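Local coordinates for protein BB_2cx5_001 (Thermus thermophilus, PDB 3RI0) that is a computationally designed epitope scaffold, built on an aminoacyl-tRNA editing-type domain to present a linear HIV epitope as a candidate immunogen, at residues S3-R8 with G129-A134. The protein carries 6 engineered substitutions. Residues are numbered along the deposited sequence; the frame is centred on the assembly and turned at random.
Sequences SPSARR and GGTPRA
Ser5, in the first turn of helix 4-15, presses its CB against the methyl CG2 of Thr131 at 3.2 Å, well inside the normal carbon–carbon separation. Its hydroxyl lies anti to the carbonyl carbon (chi1 -58°), which brings OG to 3.4 Å from Gly130 O, a weak hydrogen bond whose proton may go to another acceptor. The backbones also meet: Ala6 CA lies 3.4 Å from Gly129 O in a CA-H...O contact bent to 141° at the hydrogen. Glycine suits position 130 twice over, because it readily adopts the positive phi found there, and because having no side chain lets Ser5 CB pack close against the loop. The loop belongs to a beta hairpin: it joins antiparallel strands 125-128 and 134-138 of the mixed sheet in the editing-type domain, with a type I turn from Thr131 to Ala134, and the start of the helix rests on it. Pro132, with phi held near the value needed, fits the turn's second position. Away from this tight spot the contact is looser. Ala6 CB and Ala134 CB lie 4.5 Å apart; both residues are buried, and small Ala6 also packs on Val23 and Glu25 of strand 23-25. Ser3 OG lies 3.9 Å from Thr131 CG2 and, as N-cap, accepts a nearly straight bond (171°) from Ala6 N. On the solvent side of the helix, the long, charged Arg7 points away from the loop.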
ATOM      1  N   SER A   3      -0.463 -18.397  -0.954  1.00 23.84           N
ATOM      2  CA  SER A   3       0.941 -18.119  -1.263  1.00 22.30           C
ATOM      3  C   SER A   3       1.809 -17.686  -0.079  1.00 21.44           C
ATOM      4  O   SER A   3       1.305 -17.222   0.941  1.00 21.33           O
ATOM      5  CB  SER A   3       1.034 -17.055  -2.368  1.00 22.34           C
ATOM      6  OG  SER A   3       0.792 -15.748  -1.861  1.00 23.26           O
ATOM      7  N   PRO A   4       3.139 -17.829  -0.214  1.00 21.06           N
ATOM      8  CA  PRO A   4       4.055 -17.440   0.861  1.00 19.23           C
ATOM      9  C   PRO A   4       3.861 -15.970   1.192  1.00 19.20           C
ATOM     10  O   PRO A   4       3.867 -15.580   2.356  1.00 18.79           O
ATOM     11  CB  PRO A   4       5.433 -17.707   0.263  1.00 17.99           C
ATOM     12  CG  PRO A   4       5.174 -18.827  -0.698  1.00 17.40           C
ATOM     13  CD  PRO A   4       3.883 -18.405  -1.351  1.00 19.92           C
ATOM     14  N   SER A   5       3.680 -15.158   0.156  1.00 17.52           N
ATOM     15  CA  SER A   5       3.482 -13.726   0.343  1.00 18.41           C
ATOM     16  C   SER A   5       2.240 -13.461   1.184  1.00 19.01           C
ATOM     17  O   SER A   5       2.299 -12.747   2.181  1.00 19.10           O
ATOM     18  CB  SER A   5       3.350 -13.022  -1.012  1.00 19.26           C
ATOM     19  OG  SER A   5       4.498 -13.255  -1.827  1.00 21.07           O
ATOM     20  N   ALA A   6       1.114 -14.041   0.785  1.00 19.35           N
ATOM     21  CA  ALA A   6      -0.129 -13.848   1.528  1.00 21.09           C
ATOM     22  C   ALA A   6       0.092 -14.227   2.980  1.00 20.87           C
ATOM     23  O   ALA A   6      -0.254 -13.473   3.888  1.00 20.41           O
ATOM     24  CB  ALA A   6      -1.241 -14.691   0.929  1.00 20.07           C
ATOM     25  N   ARG A   7       0.675 -15.401   3.192  1.00 21.20           N
ATOM     26  CA  ARG A   7       0.955 -15.891   4.534  1.00 21.25           C
ATOM     27  C   ARG A   7       1.812 -14.915   5.325  1.00 18.94           C
ATOM     28  O   ARG A   7       1.590 -14.708   6.517  1.00 18.08           O
ATOM     29  CB  ARG A   7       1.692 -17.231   4.489  1.00 25.37           C
ATOM     30  CG  ARG A   7       0.859 -18.432   4.073  1.00 30.89           C
ATOM     31  CD  ARG A   7       1.501 -19.709   4.608  1.00 35.93           C
ATOM     32  NE  ARG A   7       1.506 -20.800   3.639  1.00 41.38           N
ATOM     33  CZ  ARG A   7       2.469 -21.010   2.747  1.00 44.55           C
ATOM     34  NH1 ARG A   7       3.520 -20.196   2.692  1.00 45.07           N
ATOM     35  NH2 ARG A   7       2.388 -22.044   1.916  1.00 47.41           N
ATOM     36  N   ARG A   8       2.797 -14.324   4.659  1.00 16.40           N
ATOM     37  CA  ARG A   8       3.685 -13.378   5.311  1.00 16.20           C
ATOM     38  C   ARG A   8       2.937 -12.136   5.763  1.00 14.89           C
ATOM     39  O   ARG A   8       3.131 -11.654   6.876  1.00 13.98           O
ATOM     40  CB  ARG A   8       4.836 -12.980   4.378  1.00 18.52           C
ATOM     41  CG  ARG A   8       5.787 -11.993   5.030  1.00 23.14           C
ATOM     42  CD  ARG A   8       7.190 -12.138   4.491  1.00 23.92           C
ATOM     43  NE  ARG A   8       8.183 -11.897   5.533  1.00 24.07           N
ATOM     44  CZ  ARG A   8       8.735 -10.716   5.784  1.00 25.64           C
ATOM     45  NH1 ARG A   8       8.403  -9.650   5.065  1.00 23.31           N
ATOM     46  NH2 ARG A   8       9.625 -10.603   6.765  1.00 25.32           N
ATOM     47  N   GLY A 129      -1.750  -7.837  -0.711  1.00 13.30           N
ATOM     48  CA  GLY A 129      -1.340  -8.865   0.227  1.00 14.99           C
ATOM     49  C   GLY A 129      -0.019  -9.566  -0.066  1.00 15.62           C
ATOM     50  O   GLY A 129       0.149 -10.731   0.303  1.00 17.37           O
ATOM     51  N   GLY A 130       0.918  -8.879  -0.715  1.00 16.24           N
ATOM     52  CA  GLY A 130       2.205  -9.495  -1.004  1.00 18.08           C
ATOM     53  C   GLY A 130       2.423  -9.853  -2.468  1.00 20.49           C
ATOM     54  O   GLY A 130       3.554 -10.113  -2.891  1.00 20.74           O
ATOM     55  N   THR A 131       1.334  -9.899  -3.233  1.00 20.50           N
ATOM     56  CA  THR A 131       1.394 -10.212  -4.654  1.00 22.04           C
ATOM     57  C   THR A 131       0.206  -9.513  -5.306  1.00 22.01           C
ATOM     58  O   THR A 131      -0.719  -9.072  -4.620  1.00 22.37           O
ATOM     59  CB  THR A 131       1.250 -11.719  -4.940  1.00 24.13           C
ATOM     60  OG1 THR A 131      -0.134 -12.035  -5.054  1.00 28.85           O
ATOM     61  CG2 THR A 131       1.845 -12.547  -3.831  1.00 23.84           C
ATOM     62  N   PRO A 132       0.211  -9.411  -6.645  1.00 22.19           N
ATOM     63  CA  PRO A 132      -0.895  -8.753  -7.341  1.00 22.55           C
ATOM     64  C   PRO A 132      -2.247  -9.415  -7.064  1.00 24.93           C
ATOM     65  O   PRO A 132      -3.286  -8.753  -7.106  1.00 25.43           O
ATOM     66  CB  PRO A 132      -0.499  -8.867  -8.812  1.00 20.79           C
ATOM     67  CG  PRO A 132       1.006  -8.915  -8.757  1.00 22.62           C
ATOM     68  CD  PRO A 132       1.252  -9.834  -7.597  1.00 21.66           C
ATOM     69  N   ARG A 133      -2.229 -10.713  -6.766  1.00 25.79           N
ATOM     70  CA  ARG A 133      -3.457 -11.456  -6.514  1.00 28.84           C
ATOM     71  C   ARG A 133      -3.827 -11.713  -5.053  1.00 27.81           C
ATOM     72  O   ARG A 133      -4.483 -12.709  -4.745  1.00 29.89           O
ATOM     73  CB  ARG A 133      -3.423 -12.785  -7.284  1.00 31.42           C
ATOM     74  CG  ARG A 133      -2.030 -13.176  -7.804  1.00 37.83           C
ATOM     75  CD  ARG A 133      -2.123 -13.908  -9.140  1.00 41.28           C
ATOM     76  NE  ARG A 133      -1.388 -13.226 -10.210  1.00 46.09           N
ATOM     77  CZ  ARG A 133      -0.086 -13.374 -10.451  1.00 47.37           C
ATOM     78  NH1 ARG A 133       0.647 -14.189  -9.696  1.00 48.88           N
ATOM     79  NH2 ARG A 133       0.484 -12.715 -11.453  1.00 48.29           N
ATOM     80  N   ALA A 134      -3.418 -10.817  -4.159  1.00 22.98           N
ATOM     81  CA  ALA A 134      -3.748 -10.958  -2.744  1.00 19.32           C
ATOM     82  C   ALA A 134      -4.133  -9.593  -2.196  1.00 17.04           C
ATOM     83  O   ALA A 134      -3.490  -8.586  -2.490  1.00 17.98           O
ATOM     84  CB  ALA A 134      -2.562 -11.533  -1.970  1.00 18.59           C
TER